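Side-chain contacts in 5'-Methylthioadenosine Nucleosidase (PDB 2H8G), which is a nucleosidase of the phosphorylase superfamily that holds adenine in a pocket of its mixed alpha/beta fold: residues G91-P94 with A95-T99; A37-L40 with P41-K45; T189-A193 with N194-L198. One frame throughout, in Å; residues are numbered along the deposited sequence.

Contact 1: G91-P94 with A95-T99; sequences GTVP and ASLIT
Ser96 turns its hydroxyl back onto the first turn of its own helix and donates to Val93 O, with OG 2.8 Å from that oxygen. Chi1 of 75° sets OG between the backbone N and the carbonyl carbon, which lets it reach back. Val93 O is gripped twice, because Leu97 N also donates to it at 3.1 Å. Thr99 does something related but reaches four residues back, with both its N and its OG1 bonded to one oxygen. Thr99 OG1 lies 2.7 Å from Ala95 O, and Thr99 N comes to it from the opposite face of the carbonyl plane.

These bonds open helix 92-106, with Gly91 as N-cap. The first backbone bond, from Ala95 N to Gly91 O, is weak at 3.4 Å. Ile98 N to Pro94 O is firmer, at 3.0 Å and 170°. Thr92 points its own hydroxyl out of the segment, to Asp179.

Apolar contact across the turn is slight. Val93 CG1 and Leu97 CD1 lie 4.0 Å apart, with the two side chains alongside and pointing the same way. This face meets the second subunit, where Ser96 packs on Ser96 of the other chain and Leu97 on its Phe100. Thr99 and Ser96 also touch Val209 of helix 203-212.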
loop_
_atom_site.group_PDB
_atom_site.type_symbol
_atom_site.label_atom_id
_atom_site.label_comp_id
_atom_site.label_asym_id
_atom_site.label_seq_id
_atom_site.Cartn_x
_atom_site.Cartn_y
_atom_site.Cartn_z
ATOM N N GLY A 91 -8.506 0.144 -2.136
ATOM C CA GLY A 91 -7.154 0.175 -2.663
ATOM C C GLY A 91 -6.156 -0.606 -1.833
ATOM O O GLY A 91 -6.421 -0.969 -0.686
ATOM N N THR A 92 -4.982 -0.830 -2.414
ATOM C CA THR A 92 -3.943 -1.613 -1.756
ATOM C C THR A 92 -3.310 -0.984 -0.525
ATOM O O THR A 92 -2.993 -1.684 0.430
ATOM C CB THR A 92 -2.809 -1.980 -2.752
ATOM O OG1 THR A 92 -2.210 -0.788 -3.276
ATOM C CG2 THR A 92 -3.358 -2.819 -3.886
ATOM N N VAL A 93 -3.122 0.328 -0.525
ATOM C CA VAL A 93 -2.497 0.944 0.636
ATOM C C VAL A 93 -3.326 0.805 1.915
ATOM O O VAL A 93 -2.823 0.310 2.921
ATOM C CB VAL A 93 -2.124 2.414 0.344
ATOM C CG1 VAL A 93 -1.804 3.152 1.630
ATOM C CG2 VAL A 93 -0.900 2.436 -0.570
ATOM N N PRO A 94 -4.608 1.216 1.900
ATOM C CA PRO A 94 -5.380 1.063 3.142
ATOM C C PRO A 94 -5.554 -0.400 3.564
ATOM O O PRO A 94 -5.550 -0.721 4.758
ATOM C CB PRO A 94 -6.713 1.722 2.804
ATOM C CG PRO A 94 -6.328 2.772 1.820
ATOM C CD PRO A 94 -5.336 2.049 0.929
ATOM N N ALA A 95 -5.710 -1.288 2.585
ATOM C CA ALA A 95 -5.871 -2.709 2.881
ATOM C C ALA A 95 -4.619 -3.248 3.560
ATOM O O ALA A 95 -4.705 -4.023 4.503
ATOM C CB ALA A 95 -6.140 -3.485 1.600
ATOM N N SER A 96 -3.454 -2.833 3.078
ATOM C CA SER A 96 -2.213 -3.312 3.664
ATOM C C SER A 96 -2.070 -2.799 5.091
ATOM O O SER A 96 -1.624 -3.532 5.972
ATOM C CB SER A 96 -1.005 -2.878 2.813
ATOM O OG SER A 96 -0.690 -1.506 2.971
ATOM N N LEU A 97 -2.468 -1.549 5.320
ATOM C CA LEU A 97 -2.365 -0.953 6.651
ATOM C C LEU A 97 -3.275 -1.622 7.676
ATOM O O LEU A 97 -2.830 -1.950 8.779
ATOM C CB LEU A 97 -2.675 0.544 6.593
ATOM C CG LEU A 97 -1.695 1.407 5.799
ATOM C CD1 LEU A 97 -2.282 2.788 5.595
ATOM C CD2 LEU A 97 -0.369 1.484 6.538
ATOM N N ILE A 98 -4.541 -1.839 7.330
ATOM C CA ILE A 98 -5.437 -2.471 8.293
ATOM C C ILE A 98 -5.086 -3.938 8.514
ATOM O O ILE A 98 -5.311 -4.478 9.593
ATOM C CB ILE A 98 -6.927 -2.332 7.889
ATOM C CG1 ILE A 98 -7.226 -3.111 6.608
ATOM C CG2 ILE A 98 -7.266 -0.863 7.714
ATOM C CD1 ILE A 98 -8.690 -3.064 6.205
ATOM N N THR A 99 -4.524 -4.587 7.499
ATOM C CA THR A 99 -4.125 -5.980 7.652
ATOM C C THR A 99 -2.949 -6.028 8.633
ATOM O O THR A 99 -2.923 -6.855 9.548
ATOM C CB THR A 99 -3.686 -6.599 6.307
ATOM O OG1 THR A 99 -4.783 -6.570 5.390
ATOM C CG2 THR A 99 -3.240 -8.039 6.505
#

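Contact 2: A37-L40 with P41-K45; sequences AEAL and PLVNK
Pro41 sets its ring against the turn before it, with Pro41 CD 3.1 Å from Ala37 O. A proline has no N-H to give. CD takes the place of the amide hydrogen that would have faced Ala37 O. Helix 36-45 is kinked here, and the ring also touches Glu249 of helix 233-259. In the turn before the proline, Glu38 reaches Thr116, an adenine-pocket residue, and Met35 N through its two carboxylate oxygens.

Leu42 comes next. Leu42 CB passes 3.5 Å from Ala39 O, while the side chain packs on Ala252 of helix 233-259.

Val43 restores the helical bonding. Val43 N donates to Ala39 O at 2.8 Å, nearly in line with the carbonyl. CG2 of Val43 lies anti to the carbonyl carbon and beside the backbone N, which brings it to 3.3 Å from Ala39 O. The nearest methyl across the turn is Ala39 CB, 4.5 Å from Val43 CG2. Tyr65 of strand 63-69 touches both Val43 and Leu40.

Asn44 N then bonds to Leu40 O at 2.9 Å and 174°. Its amide carbon, Asn44 CG, stands 3.4 Å from Leu40 O.

Lys45 N bonds to Pro41 O, and the Lys45 side chain touches Glu249 and Thr253. The chemistry is that of a helix with a proline inside it: Pro41 has no N-H to offer, and the straight bonds of Val43 and Asn44 to residues four back follow.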
loop_
_atom_site.group_PDB
_atom_site.type_symbol
_atom_site.label_atom_id
_atom_site.label_comp_id
_atom_site.label_asym_id
_atom_site.label_seq_id
_atom_site.Cartn_x
_atom_site.Cartn_y
_atom_site.Cartn_z
ATOM N N ALA A 37 -20.176 -1.890 2.992
ATOM C CA ALA A 37 -21.335 -2.551 2.395
ATOM C C ALA A 37 -21.100 -4.041 2.190
ATOM O O ALA A 37 -22.049 -4.823 2.135
ATOM C CB ALA A 37 -21.679 -1.894 1.072
ATOM N N GLU A 38 -19.837 -4.432 2.059
ATOM C CA GLU A 38 -19.496 -5.838 1.880
ATOM C C GLU A 38 -19.474 -6.510 3.253
ATOM O O GLU A 38 -19.741 -7.707 3.377
ATOM C CB GLU A 38 -18.108 -5.984 1.228
ATOM C CG GLU A 38 -17.958 -5.344 -0.151
ATOM C CD GLU A 38 -16.512 -5.357 -0.660
ATOM O OE1 GLU A 38 -15.598 -5.019 0.119
ATOM O OE2 GLU A 38 -16.291 -5.689 -1.845
ATOM N N ALA A 39 -19.168 -5.723 4.281
ATOM C CA ALA A 39 -19.074 -6.235 5.645
ATOM C C ALA A 39 -20.383 -6.276 6.422
ATOM O O ALA A 39 -20.629 -7.221 7.172
ATOM C CB ALA A 39 -18.047 -5.428 6.432
ATOM N N LEU A 40 -21.218 -5.256 6.252
ATOM C CA LEU A 40 -22.486 -5.196 6.976
ATOM C C LEU A 40 -23.301 -6.484 6.928
ATOM O O LEU A 40 -23.769 -6.960 7.961
ATOM C CB LEU A 40 -23.338 -4.023 6.474
ATOM C CG LEU A 40 -22.841 -2.627 6.866
ATOM C CD1 LEU A 40 -23.735 -1.568 6.237
ATOM C CD2 LEU A 40 -22.829 -2.494 8.386
ATOM N N PRO A 41 -23.484 -7.069 5.732
ATOM C CA PRO A 41 -24.260 -8.309 5.643
ATOM C C PRO A 41 -23.725 -9.384 6.587
ATOM O O PRO A 41 -24.495 -10.088 7.242
ATOM C CB PRO A 41 -24.110 -8.701 4.177
ATOM C CG PRO A 41 -23.991 -7.373 3.489
ATOM C CD PRO A 41 -23.042 -6.632 4.395
ATOM N N LEU A 42 -22.401 -9.499 6.654
ATOM C CA LEU A 42 -21.755 -10.489 7.507
ATOM C C LEU A 42 -21.840 -10.097 8.980
ATOM O O LEU A 42 -22.031 -10.949 9.846
ATOM C CB LEU A 42 -20.287 -10.656 7.097
ATOM C CG LEU A 42 -19.505 -11.801 7.744
ATOM C CD1 LEU A 42 -20.149 -13.132 7.386
ATOM C CD2 LEU A 42 -18.063 -11.767 7.261
ATOM N N VAL A 43 -21.692 -8.806 9.259
ATOM C CA VAL A 43 -21.765 -8.310 10.629
ATOM C C VAL A 43 -23.139 -8.618 11.224
ATOM O O VAL A 43 -23.245 -9.133 12.337
ATOM C CB VAL A 43 -21.528 -6.783 10.685
ATOM C CG1 VAL A 43 -21.818 -6.254 12.085
ATOM C CG2 VAL A 43 -20.090 -6.467 10.292
ATOM N N ASN A 44 -24.184 -8.301 10.468
ATOM C CA ASN A 44 -25.558 -8.531 10.902
ATOM C C ASN A 44 -25.856 -10.020 11.046
ATOM O O ASN A 44 -26.572 -10.432 11.958
ATOM C CB ASN A 44 -26.530 -7.898 9.901
ATOM C CG ASN A 44 -26.448 -6.378 9.887
ATOM O OD1 ASN A 44 -26.931 -5.726 8.959
ATOM N ND2 ASN A 44 -25.843 -5.807 10.924
ATOM N N LYS A 45 -25.298 -10.824 10.146
ATOM C CA LYS A 45 -25.513 -12.266 10.172
ATOM C C LYS A 45 -25.045 -12.897 11.480
ATOM O O LYS A 45 -25.711 -13.778 12.023
ATOM C CB LYS A 45 -24.790 -12.927 8.995
ATOM C CG LYS A 45 -24.896 -14.443 8.971
ATOM C CD LYS A 45 -26.335 -14.905 8.807
ATOM C CE LYS A 45 -26.423 -16.423 8.795
ATOM N NZ LYS A 45 -27.816 -16.896 8.570
#

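Contact 3: T189-A193 with N194-L198; sequences TLIIA and NDATL
Asn194 folds its side chain back on the last turn of helix 185-193, close to the carbonyls of Leu190 and Ile191. The helix ends in a Schellman motif. Asp195 takes positive phi (56°), and the chain doubles back so that Ala196 N points at Ile191 O.

The packed part lies around Asn194, Ile191 and Ala196. Asn194 N donates to Leu190 O at 2.9 Å, with the donor tilted 26° from the carbonyl plane. Chi1 of 66° holds CG of Asn194 between the backbone N and the carbonyl carbon, which keeps the amide near the helix end. As modelled, ND2 hydrogen-bonds to Ser176 OG, and OD1 takes a weak bond from Ala196 N. OD1 also comes close to Ile191 O, another acceptor, so the assignment of the two amide ends is doubtful. Ile191 CG2 meets Ala196 CB at 4.1 Å. Both side chains also touch Ser176 of strand 171-177, and Ile191 packs further on Phe120 and His139.

The outer side is looser. Ile192 and Ala193 are exposed, and their side chains leave the contact, apart from Ala193 CB beside the next amide. Asp195 N to Ile192 O is a weak 3.4 Å bond. Asp195 is exposed too. Its OD1 forms a salt bridge with Lys123, and Lys123 also bonds to Ala196 O.

Between the two parts lies the closing bond of the motif, Ala196 N to Ile191 O, which is weak at 3.5 Å. A water bridges the same two residues: it donates to Ile191 O at 3.0 Å and to Ala196 O at 2.7 Å.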
loop_
_atom_site.group_PDB
_atom_site.type_symbol
_atom_site.label_atom_id
_atom_site.label_comp_id
_atom_site.label_asym_id
_atom_site.label_seq_id
_atom_site.Cartn_x
_atom_site.Cartn_y
_atom_site.Cartn_z
ATOM N N THR A 189 -3.060 -6.562 -20.924
ATOM C CA THR A 189 -2.016 -7.420 -21.472
ATOM C C THR A 189 -1.390 -8.285 -20.383
ATOM O O THR A 189 -1.134 -9.472 -20.583
ATOM C CB THR A 189 -0.898 -6.587 -22.140
ATOM O OG1 THR A 189 -1.452 -5.801 -23.202
ATOM C CG2 THR A 189 0.178 -7.502 -22.707
ATOM N N LEU A 190 -1.153 -7.680 -19.224
ATOM C CA LEU A 190 -0.546 -8.379 -18.105
ATOM C C LEU A 190 -1.495 -9.364 -17.421
ATOM O O LEU A 190 -1.077 -10.439 -16.999
ATOM C CB LEU A 190 -0.005 -7.352 -17.106
ATOM C CG LEU A 190 1.082 -6.465 -17.734
ATOM C CD1 LEU A 190 1.419 -5.298 -16.825
ATOM C CD2 LEU A 190 2.315 -7.313 -18.015
ATOM N N ILE A 191 -2.770 -9.003 -17.314
ATOM C CA ILE A 191 -3.748 -9.888 -16.690
ATOM C C ILE A 191 -3.955 -11.133 -17.553
ATOM O O ILE A 191 -4.007 -12.252 -17.041
ATOM C CB ILE A 191 -5.102 -9.164 -16.487
ATOM C CG1 ILE A 191 -4.938 -8.061 -15.433
ATOM C CG2 ILE A 191 -6.171 -10.162 -16.058
ATOM C CD1 ILE A 191 -6.129 -7.130 -15.305
ATOM N N ILE A 192 -4.068 -10.937 -18.863
ATOM C CA ILE A 192 -4.253 -12.059 -19.774
ATOM C C ILE A 192 -3.027 -12.964 -19.700
ATOM O O ILE A 192 -3.140 -14.189 -19.747
ATOM C CB ILE A 192 -4.432 -11.581 -21.230
ATOM C CG1 ILE A 192 -5.698 -10.729 -21.350
ATOM C CG2 ILE A 192 -4.514 -12.784 -22.158
ATOM C CD1 ILE A 192 -5.988 -10.235 -22.762
ATOM N N ALA A 193 -1.856 -12.347 -19.560
ATOM C CA ALA A 193 -0.599 -13.079 -19.480
ATOM C C ALA A 193 -0.415 -13.831 -18.163
ATOM O O ALA A 193 0.217 -14.889 -18.143
ATOM C CB ALA A 193 0.574 -12.126 -19.706
ATOM N N ASN A 194 -0.950 -13.296 -17.064
ATOM C CA ASN A 194 -0.806 -13.974 -15.779
ATOM C C ASN A 194 -1.907 -15.007 -15.539
ATOM O O ASN A 194 -1.955 -15.643 -14.489
ATOM C CB ASN A 194 -0.720 -12.971 -14.606
ATOM C CG ASN A 194 -2.004 -12.181 -14.381
ATOM O OD1 ASN A 194 -3.107 -12.694 -14.549
ATOM N ND2 ASN A 194 -1.853 -10.928 -13.960
ATOM N N ASP A 195 -2.777 -15.163 -16.532
ATOM C CA ASP A 195 -3.860 -16.143 -16.493
ATOM C C ASP A 195 -4.801 -16.017 -15.294
ATOM O O ASP A 195 -5.271 -17.019 -14.750
ATOM C CB ASP A 195 -3.259 -17.552 -16.540
ATOM C CG ASP A 195 -4.269 -18.606 -16.941
ATOM O OD1 ASP A 195 -4.952 -18.412 -17.969
ATOM O OD2 ASP A 195 -4.372 -19.634 -16.238
ATOM N N ALA A 196 -5.087 -14.785 -14.891
ATOM C CA ALA A 196 -5.979 -14.555 -13.765
ATOM C C ALA A 196 -7.431 -14.786 -14.168
ATOM O O ALA A 196 -7.808 -14.575 -15.321
ATOM C CB ALA A 196 -5.813 -13.129 -13.252
ATOM N N THR A 197 -8.242 -15.230 -13.212
ATOM C CA THR A 197 -9.657 -15.442 -13.452
ATOM C C THR A 197 -10.410 -14.285 -12.822
ATOM O O THR A 197 -11.492 -13.919 -13.282
ATOM C CB THR A 197 -10.164 -16.740 -12.784
ATOM O OG1 THR A 197 -9.562 -17.870 -13.422
ATOM C CG2 THR A 197 -11.679 -16.850 -12.889
ATOM N N LEU A 198 -9.811 -13.703 -11.783
ATOM C CA LEU A 198 -10.429 -12.614 -11.021
ATOM C C LEU A 198 -9.565 -11.361 -10.949
ATOM O O LEU A 198 -8.336 -11.439 -10.988
ATOM C CB LEU A 198 -10.699 -13.096 -9.596
ATOM C CG LEU A 198 -11.330 -14.482 -9.462
ATOM C CD1 LEU A 198 -11.160 -14.981 -8.034
ATOM C CD2 LEU A 198 -12.796 -14.433 -9.863
HETATM O O HOH W 1 -6.618 -13.664 -17.544
#

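In the fold
The three contacts follow one another along the chain and do not touch. Contact 1 is wholly buried. It starts a helix, where Ser96 and Thr99 bond to backbone oxygens through their hydroxyls, and Ser96 also meets the second subunit. Contact 2 is partly buried, with a proline breaking the bonding of a helix that rests on helix 233-259. Contact 3 is also partly buried and ends a helix, where weak bonds and a water close the helix end. Contacts 2 and 3 lie on opposite sides of the chain's centre, about 30 Å apart between centres. Neither meets the other subunit. All three come near the adenine, contact 2 through Glu38 and contact 3 through Ile191.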